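Local coordinates for protein thermotoga maritima TmcAL (Thermotoga maritima, PDB 5Y0T) that belongs to the HIGH nucleotidyltransferase family of the HUP clan and holds adenosine-5'-rp-alpha-thio-triphosphate in a pocket, at residues T97-I108 against N185-R193. Residues are numbered along the deposited sequence; the frame is centred on the assembly and turned at random.
With TAT (adenosine-5'-rp-alpha-thio-triphosphate), chain E.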
ATOM      1  N   THR A  97     -24.449 -30.731  13.855  1.00 15.98           N
ATOM      2  CA  THR A  97     -24.159 -32.077  14.359  1.00 22.46           C
ATOM      3  C   THR A  97     -23.258 -32.954  13.488  1.00 25.85           C
ATOM      4  O   THR A  97     -22.640 -33.905  13.987  1.00 21.56           O
ATOM      5  CB  THR A  97     -25.469 -32.851  14.587  1.00 19.65           C
ATOM      6  OG1 THR A  97     -26.174 -32.951  13.345  1.00 18.99           O
ATOM      7  CG2 THR A  97     -26.341 -32.126  15.611  1.00 23.94           C
ATOM      8  N   ASP A  98     -23.148 -32.593  12.211  1.00 20.17           N
ATOM      9  CA  ASP A  98     -22.476 -33.396  11.200  1.00 24.83           C
ATOM     10  C   ASP A  98     -21.764 -32.501  10.214  1.00 20.39           C
ATOM     11  O   ASP A  98     -22.327 -31.520   9.744  1.00 19.89           O
ATOM     12  CB  ASP A  98     -23.452 -34.282  10.411  1.00 18.64           C
ATOM     13  CG  ASP A  98     -24.101 -35.360  11.252  1.00 24.77           C
ATOM     14  OD1 ASP A  98     -25.151 -35.081  11.873  1.00 22.04           O
ATOM     15  OD2 ASP A  98     -23.578 -36.497  11.265  1.00 20.90           O
ATOM     16  N   VAL A  99     -20.538 -32.865   9.874  1.00 19.86           N
ATOM     17  CA  VAL A  99     -19.807 -32.172   8.822  1.00 16.71           C
ATOM     18  C   VAL A  99     -19.332 -33.184   7.788  1.00 23.99           C
ATOM     19  O   VAL A  99     -18.819 -34.251   8.142  1.00 25.39           O
ATOM     20  CB  VAL A  99     -18.601 -31.380   9.390  1.00 17.25           C
ATOM     21  CG1 VAL A  99     -17.659 -30.951   8.265  1.00 20.65           C
ATOM     22  CG2 VAL A  99     -19.093 -30.165  10.174  1.00 15.03           C
ATOM     23  N   VAL A 100     -19.538 -32.856   6.517  1.00 22.25           N
ATOM     24  CA  VAL A 100     -19.153 -33.710   5.400  1.00 22.13           C
ATOM     25  C   VAL A 100     -18.157 -32.984   4.497  1.00 19.58           C
ATOM     26  O   VAL A 100     -18.440 -31.881   4.026  1.00 19.33           O
ATOM     27  CB  VAL A 100     -20.375 -34.110   4.544  1.00 20.23           C
ATOM     28  CG1 VAL A 100     -19.940 -34.992   3.387  1.00 19.81           C
ATOM     29  CG2 VAL A 100     -21.433 -34.815   5.394  1.00 18.01           C
ATOM     30  N   PHE A 101     -17.004 -33.591   4.243  1.00 21.69           N
ATOM     31  CA  PHE A 101     -16.052 -32.978   3.315  1.00 20.05           C
ATOM     32  C   PHE A 101     -15.680 -33.945   2.200  1.00 20.61           C
ATOM     33  O   PHE A 101     -15.670 -35.151   2.411  1.00 19.67           O
ATOM     34  CB  PHE A 101     -14.787 -32.506   4.052  1.00 21.11           C
ATOM     35  CG  PHE A 101     -14.116 -33.580   4.886  1.00 18.82           C
ATOM     36  CD1 PHE A 101     -14.361 -33.667   6.252  1.00 23.32           C
ATOM     37  CD2 PHE A 101     -13.217 -34.466   4.316  1.00 17.61           C
ATOM     38  CE1 PHE A 101     -13.748 -34.648   7.022  1.00 24.42           C
ATOM     39  CE2 PHE A 101     -12.599 -35.443   5.081  1.00 21.81           C
ATOM     40  CZ  PHE A 101     -12.871 -35.530   6.438  1.00 20.02           C
ATOM     41  N   GLY A 102     -15.361 -33.405   1.023  1.00 22.09           N
ATOM     42  CA  GLY A 102     -14.901 -34.213  -0.088  1.00 22.93           C
ATOM     43  C   GLY A 102     -13.513 -34.752   0.198  1.00 27.44           C
ATOM     44  O   GLY A 102     -12.687 -34.068   0.809  1.00 25.30           O
ATOM     45  N   SER A 103     -13.262 -35.978  -0.252  1.00 22.70           N
ATOM     46  CA  SER A 103     -12.044 -36.708   0.096  1.00 28.64           C
ATOM     47  C   SER A 103     -11.519 -37.507  -1.098  1.00 28.09           C
ATOM     48  O   SER A 103     -12.299 -38.087  -1.858  1.00 25.99           O
ATOM     49  CB  SER A 103     -12.336 -37.621   1.296  1.00 26.71           C
ATOM     50  OG  SER A 103     -11.390 -38.662   1.437  1.00 30.24           O
ATOM     51  N   GLU A 104     -10.202 -37.537  -1.284  1.00 27.98           N
ATOM     52  CA  GLU A 104      -9.641 -38.339  -2.367  1.00 32.46           C
ATOM     53  C   GLU A 104      -9.768 -39.831  -2.069  1.00 33.78           C
ATOM     54  O   GLU A 104     -10.033 -40.648  -2.973  1.00 29.21           O
ATOM     55  CB  GLU A 104      -8.166 -37.977  -2.615  1.00 38.14           C
ATOM     56  CG  GLU A 104      -7.944 -36.563  -3.182  1.00 29.32           C
ATOM     57  CD  GLU A 104      -7.798 -35.496  -2.106  1.00 33.63           C
ATOM     58  OE1 GLU A 104      -8.019 -35.802  -0.907  1.00 31.01           O
ATOM     59  OE2 GLU A 104      -7.465 -34.342  -2.463  1.00 34.84           O
ATOM     60  N   SER A 105      -9.501 -40.201  -0.819  1.00 29.52           N
ATOM     61  CA  SER A 105      -9.546 -41.607  -0.417  1.00 29.62           C
ATOM     62  C   SER A 105     -10.952 -42.068  -0.042  1.00 25.82           C
ATOM     63  O   SER A 105     -11.264 -43.245  -0.170  1.00 29.30           O
ATOM     64  CB  SER A 105      -8.610 -41.863   0.761  1.00 29.99           C
ATOM     65  OG  SER A 105      -9.081 -41.168   1.902  1.00 28.67           O
ATOM     66  N   ASN A 106     -11.774 -41.130   0.440  1.00 25.87           N
ATOM     67  CA  ASN A 106     -13.087 -41.442   1.024  1.00 26.62           C
ATOM     68  C   ASN A 106     -12.944 -42.449   2.176  1.00 31.91           C
ATOM     69  O   ASN A 106     -13.766 -43.362   2.348  1.00 30.26           O
ATOM     70  CB  ASN A 106     -14.047 -41.985  -0.050  1.00 26.13           C
ATOM     71  CG  ASN A 106     -15.504 -41.962   0.400  1.00 27.87           C
ATOM     72  OD1 ASN A 106     -15.911 -41.101   1.183  1.00 25.77           O
ATOM     73  ND2 ASN A 106     -16.287 -42.929  -0.073  1.00 28.97           N
ATOM     74  N   ASP A 107     -11.859 -42.312   2.935  1.00 32.61           N
ATOM     75  CA  ASP A 107     -11.608 -43.215   4.054  1.00 31.72           C
ATOM     76  C   ASP A 107     -11.633 -42.434   5.369  1.00 31.41           C
ATOM     77  O   ASP A 107     -10.586 -41.976   5.835  1.00 31.00           O
ATOM     78  CB  ASP A 107     -10.240 -43.878   3.836  1.00 31.09           C
ATOM     79  CG  ASP A 107      -9.959 -45.020   4.795  1.00 34.16           C
ATOM     80  OD1 ASP A 107     -10.661 -45.153   5.819  1.00 32.16           O
ATOM     81  OD2 ASP A 107      -8.997 -45.774   4.513  1.00 36.75           O
ATOM     82  N   ILE A 108     -12.780 -42.414   6.044  1.00 24.99           N
ATOM     83  CA  ILE A 108     -12.939 -41.526   7.193  1.00 23.37           C
ATOM     84  C   ILE A 108     -12.207 -42.113   8.397  1.00 27.48           C
ATOM     85  O   ILE A 108     -11.681 -41.384   9.238  1.00 28.54           O
ATOM     86  CB  ILE A 108     -14.428 -41.296   7.551  1.00 29.24           C
ATOM     87  CG1 ILE A 108     -14.559 -40.327   8.722  1.00 28.62           C
ATOM     88  CG2 ILE A 108     -15.132 -42.623   7.863  1.00 31.82           C
ATOM     89  CD1 ILE A 108     -14.205 -38.897   8.375  1.00 25.26           C
ATOM     90  N   ASN A 185     -18.397 -32.148  19.510  1.00 23.39           N
ATOM     91  CA  ASN A 185     -19.061 -33.441  19.325  1.00 30.42           C
ATOM     92  C   ASN A 185     -19.495 -33.700  17.882  1.00 25.70           C
ATOM     93  O   ASN A 185     -20.195 -34.676  17.592  1.00 25.66           O
ATOM     94  CB  ASN A 185     -20.270 -33.550  20.260  1.00 37.41           C
ATOM     95  CG  ASN A 185     -19.863 -33.886  21.682  1.00 51.97           C
ATOM     96  OD1 ASN A 185     -18.755 -34.370  21.917  1.00 55.99           O
ATOM     97  ND2 ASN A 185     -20.755 -33.639  22.635  1.00 62.01           N
ATOM     98  N   ILE A 186     -19.117 -32.806  16.983  1.00 20.55           N
ATOM     99  CA  ILE A 186     -19.480 -32.956  15.570  1.00 21.29           C
ATOM    100  C   ILE A 186     -19.033 -34.305  14.991  1.00 24.87           C
ATOM    101  O   ILE A 186     -17.906 -34.757  15.232  1.00 23.65           O
ATOM    102  CB  ILE A 186     -18.886 -31.799  14.727  1.00 25.54           C
ATOM    103  CG1 ILE A 186     -19.613 -30.482  15.042  1.00 24.98           C
ATOM    104  CG2 ILE A 186     -18.964 -32.123  13.229  1.00 21.46           C
ATOM    105  CD1 ILE A 186     -18.946 -29.233  14.437  1.00 20.77           C
ATOM    106  N   ARG A 187     -19.935 -34.966  14.264  1.00 23.20           N
ATOM    107  CA  ARG A 187     -19.594 -36.178  13.523  1.00 26.26           C
ATOM    108  C   ARG A 187     -19.083 -35.818  12.129  1.00 28.71           C
ATOM    109  O   ARG A 187     -19.761 -35.096  11.399  1.00 27.82           O
ATOM    110  CB  ARG A 187     -20.806 -37.108  13.406  1.00 23.89           C
ATOM    111  CG  ARG A 187     -21.261 -37.718  14.727  1.00 29.83           C
ATOM    112  CD  ARG A 187     -22.549 -38.510  14.542  1.00 34.60           C
ATOM    113  NE  ARG A 187     -23.643 -37.663  14.069  1.00 32.19           N
ATOM    114  CZ  ARG A 187     -24.695 -37.319  14.804  1.00 31.22           C
ATOM    115  NH1 ARG A 187     -24.815 -37.778  16.043  1.00 34.88           N
ATOM    116  NH2 ARG A 187     -25.644 -36.551  14.289  1.00 27.18           N
ATOM    117  N   PHE A 188     -17.901 -36.318  11.765  1.00 23.69           N
ATOM    118  CA  PHE A 188     -17.305 -36.023  10.457  1.00 23.64           C
ATOM    119  C   PHE A 188     -17.507 -37.174   9.473  1.00 22.12           C
ATOM    120  O   PHE A 188     -17.548 -38.342   9.863  1.00 20.64           O
ATOM    121  CB  PHE A 188     -15.806 -35.686  10.602  1.00 19.19           C
ATOM    122  CG  PHE A 188     -15.563 -34.327  11.208  1.00 23.88           C
ATOM    123  CD1 PHE A 188     -15.484 -34.171  12.584  1.00 25.48           C
ATOM    124  CD2 PHE A 188     -15.482 -33.205  10.404  1.00 20.69           C
ATOM    125  CE1 PHE A 188     -15.291 -32.916  13.143  1.00 26.83           C
ATOM    126  CE2 PHE A 188     -15.291 -31.936  10.950  1.00 24.04           C
ATOM    127  CZ  PHE A 188     -15.193 -31.789  12.316  1.00 24.84           C
ATOM    128  N   HIS A 189     -17.697 -36.832   8.205  1.00 19.09           N
ATOM    129  CA  HIS A 189     -17.948 -37.830   7.157  1.00 19.97           C
ATOM    130  C   HIS A 189     -17.166 -37.427   5.918  1.00 21.68           C
ATOM    131  O   HIS A 189     -17.011 -36.247   5.663  1.00 20.74           O
ATOM    132  CB  HIS A 189     -19.425 -37.913   6.778  1.00 24.10           C
ATOM    133  CG  HIS A 189     -20.359 -37.987   7.943  1.00 27.95           C
ATOM    134  ND1 HIS A 189     -20.994 -39.153   8.308  1.00 30.08           N
ATOM    135  CD2 HIS A 189     -20.785 -37.035   8.808  1.00 26.99           C
ATOM    136  CE1 HIS A 189     -21.764 -38.920   9.357  1.00 34.20           C
ATOM    137  NE2 HIS A 189     -21.647 -37.645   9.687  1.00 27.76           N
ATOM    138  N   THR A 190     -16.721 -38.407   5.141  1.00 21.56           N
ATOM    139  CA  THR A 190     -16.133 -38.144   3.831  1.00 20.21           C
ATOM    140  C   THR A 190     -17.133 -38.501   2.751  1.00 20.87           C
ATOM    141  O   THR A 190     -17.983 -39.368   2.947  1.00 24.82           O
ATOM    142  CB  THR A 190     -14.843 -38.976   3.560  1.00 20.22           C
ATOM    143  OG1 THR A 190     -15.187 -40.370   3.470  1.00 22.00           O
ATOM    144  CG2 THR A 190     -13.825 -38.795   4.654  1.00 22.14           C
ATOM    145  N   ILE A 191     -17.054 -37.804   1.621  1.00 21.64           N
ATOM    146  CA  ILE A 191     -17.596 -38.345   0.388  1.00 23.56           C
ATOM    147  C   ILE A 191     -16.471 -38.357  -0.643  1.00 24.80           C
ATOM    148  O   ILE A 191     -15.531 -37.569  -0.550  1.00 24.17           O
ATOM    149  CB  ILE A 191     -18.828 -37.540  -0.124  1.00 26.17           C
ATOM    150  CG1 ILE A 191     -18.503 -36.050  -0.318  1.00 23.45           C
ATOM    151  CG2 ILE A 191     -20.001 -37.719   0.832  1.00 23.22           C
ATOM    152  CD1 ILE A 191     -18.169 -35.684  -1.752  1.00 25.33           C
ATOM    153  N   LYS A 192     -16.562 -39.265  -1.612  1.00 26.83           N
ATOM    154  CA  LYS A 192     -15.522 -39.391  -2.622  1.00 30.98           C
ATOM    155  C   LYS A 192     -15.518 -38.224  -3.611  1.00 33.91           C
ATOM    156  O   LYS A 192     -16.537 -37.944  -4.238  1.00 30.37           O
ATOM    157  CB  LYS A 192     -15.696 -40.697  -3.406  1.00 30.79           C
ATOM    158  CG  LYS A 192     -14.624 -40.906  -4.485  1.00 34.29           C
ATOM    159  CD  LYS A 192     -13.293 -41.358  -3.878  1.00 32.28           C
ATOM    160  CE  LYS A 192     -12.232 -41.591  -4.962  1.00 40.18           C
ATOM    161  NZ  LYS A 192     -11.693 -40.280  -5.469  1.00 34.71           N
ATOM    162  N   ARG A 193     -14.372 -37.572  -3.782  1.00 30.11           N
ATOM    163  CA  ARG A 193     -14.225 -36.599  -4.872  1.00 30.98           C
ATOM    164  C   ARG A 193     -14.141 -37.287  -6.212  1.00 33.95           C
ATOM    165  O   ARG A 193     -13.449 -38.292  -6.343  1.00 35.85           O
ATOM    166  CB  ARG A 193     -12.986 -35.731  -4.682  1.00 30.53           C
ATOM    167  CG  ARG A 193     -13.097 -34.764  -3.520  1.00 33.08           C
ATOM    168  CD  ARG A 193     -11.808 -33.987  -3.350  1.00 33.03           C
ATOM    169  NE  ARG A 193     -11.481 -33.229  -4.551  1.00 31.54           N
ATOM    170  CZ  ARG A 193     -11.722 -31.929  -4.697  1.00 41.65           C
ATOM    171  NH1 ARG A 193     -12.295 -31.243  -3.707  1.00 28.64           N
ATOM    172  NH2 ARG A 193     -11.387 -31.317  -5.828  1.00 42.16           N
TER
HETATM  173  N1  TAT E1001     -16.382 -34.107  -6.147  1.00 28.55           N
HETATM  174  C2  TAT E1001     -16.794 -34.202  -4.869  1.00 34.70           C
HETATM  175  N3  TAT E1001     -16.662 -33.210  -3.971  1.00 26.98           N
HETATM  176  C4  TAT E1001     -16.092 -32.032  -4.324  1.00 27.16           C
HETATM  177  C5  TAT E1001     -15.635 -31.843  -5.704  1.00 26.03           C
HETATM  178  C6  TAT E1001     -15.809 -32.986  -6.631  1.00 31.15           C
HETATM  179  N6  TAT E1001     -15.410 -32.904  -7.923  1.00 28.54           N
HETATM  180  N7  TAT E1001     -15.127 -30.595  -5.779  1.00 26.40           N
HETATM  181  C8  TAT E1001     -15.257 -30.021  -4.554  1.00 24.55           C
HETATM  182  N9  TAT E1001     -15.833 -30.884  -3.693  1.00 24.46           N
HETATM  183  PA  TAT E1001     -14.356 -25.920  -1.955  1.00 28.39           P
HETATM  184  PB  TAT E1001     -12.219 -27.176  -3.534  1.00 30.16           P
HETATM  185  PG  TAT E1001     -11.431 -27.396  -6.306  1.00 31.84           P
HETATM  186  C1' TAT E1001     -16.122 -30.625  -2.265  1.00 22.95           C
HETATM  187  O1A TAT E1001     -12.312 -27.546  -7.535  1.00 22.08           O
HETATM  188  O1B TAT E1001     -10.874 -26.569  -3.272  1.00 30.80           O
HETATM  189  S1G TAT E1001     -13.408 -25.926  -0.257  1.00 25.90           S
HETATM  190  C2' TAT E1001     -14.830 -30.272  -1.529  1.00 23.37           C
HETATM  191  O2' TAT E1001     -14.058 -31.433  -1.218  1.00 23.77           O
HETATM  192  O2A TAT E1001     -15.229 -24.719  -2.279  1.00 26.72           O
HETATM  193  O2B TAT E1001     -12.531 -28.540  -2.972  1.00 31.16           O
HETATM  194  O2G TAT E1001     -10.591 -26.134  -6.339  1.00 27.29           O
HETATM  195  C3' TAT E1001     -15.360 -29.551  -0.309  1.00 25.16           C
HETATM  196  O3' TAT E1001     -15.728 -30.483   0.724  1.00 21.31           O
HETATM  197  O3A TAT E1001     -13.359 -26.080  -3.216  1.00 30.75           O
HETATM  198  O3B TAT E1001     -12.513 -27.178  -5.128  1.00 30.60           O
HETATM  199  O3G TAT E1001     -10.656 -28.622  -5.887  1.00 31.46           O
HETATM  200  C4' TAT E1001     -16.615 -28.865  -0.839  1.00 27.29           C
HETATM  201  O4' TAT E1001     -16.960 -29.489  -2.083  1.00 22.68           O
HETATM  202  C5' TAT E1001     -16.387 -27.371  -1.091  1.00 20.23           C
HETATM  203  O5' TAT E1001     -15.286 -27.231  -1.990  1.00 24.99           O
HETATM  204  O   HOH W   1     -22.891 -34.718  16.523  1.00 30.57           O
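One face of the Arg-187 guanidinium has a water over its centre, with Thr-97 O off to the side on that same face, and the Asp-98 carboxylate is at the edge, the two planes 41° apart. Side-on, NE gives a nearly straight bond to Asp-98 OD2 (3.0 Å) and NH2 bonds OD1 on its syn side (2.9 Å), a bidentate salt bridge reached by a bend at chi3 (-61°). The anti lone pair of OD2 takes His-189 NE2 at 2.7 Å, while Thr-97 OG1 joins NH2 on the same face at OD1; four donors thus fix the carboxylate's rotation. Phe-101 has His-189 O over one face and Phe-188 CD2 at its edge, their side chains crossing nearly at right angles. Val-99 CB lies 3.7 Å from Phe-188 CE2, and Ile-186 CG2, touching Val-99 CG2, stands over the same side of that ring, toward its rim.

Between these two sets of side chains (Asp-98, Arg-187 and His-189; Val-99, Phe-101 and Phe-188) runs a parallel ladder, alternating from Arg-187 N to Thr-97 O through Arg-193 N to Ser-103 O. Its C-terminal end opens on the nucleotide, as in Rossmann-like folds: Gly-102 N donates to O3' of the ligand (3.0 Å), and the Arg-193 guanidinium, with N7 over one face, reaches O2B through NH1 and O3G through NH2 (2.8 Å).

Strand 187-192 pairs with strand 98-103, whose other neighbour is strand 3-8. Val-100 and Ile-191 face helix 15-28, whereas Phe-188 packs on helix 167-182 and both Phe-101 and Thr-190 meet Leu-111 of helix 108-120, so helices cover both faces.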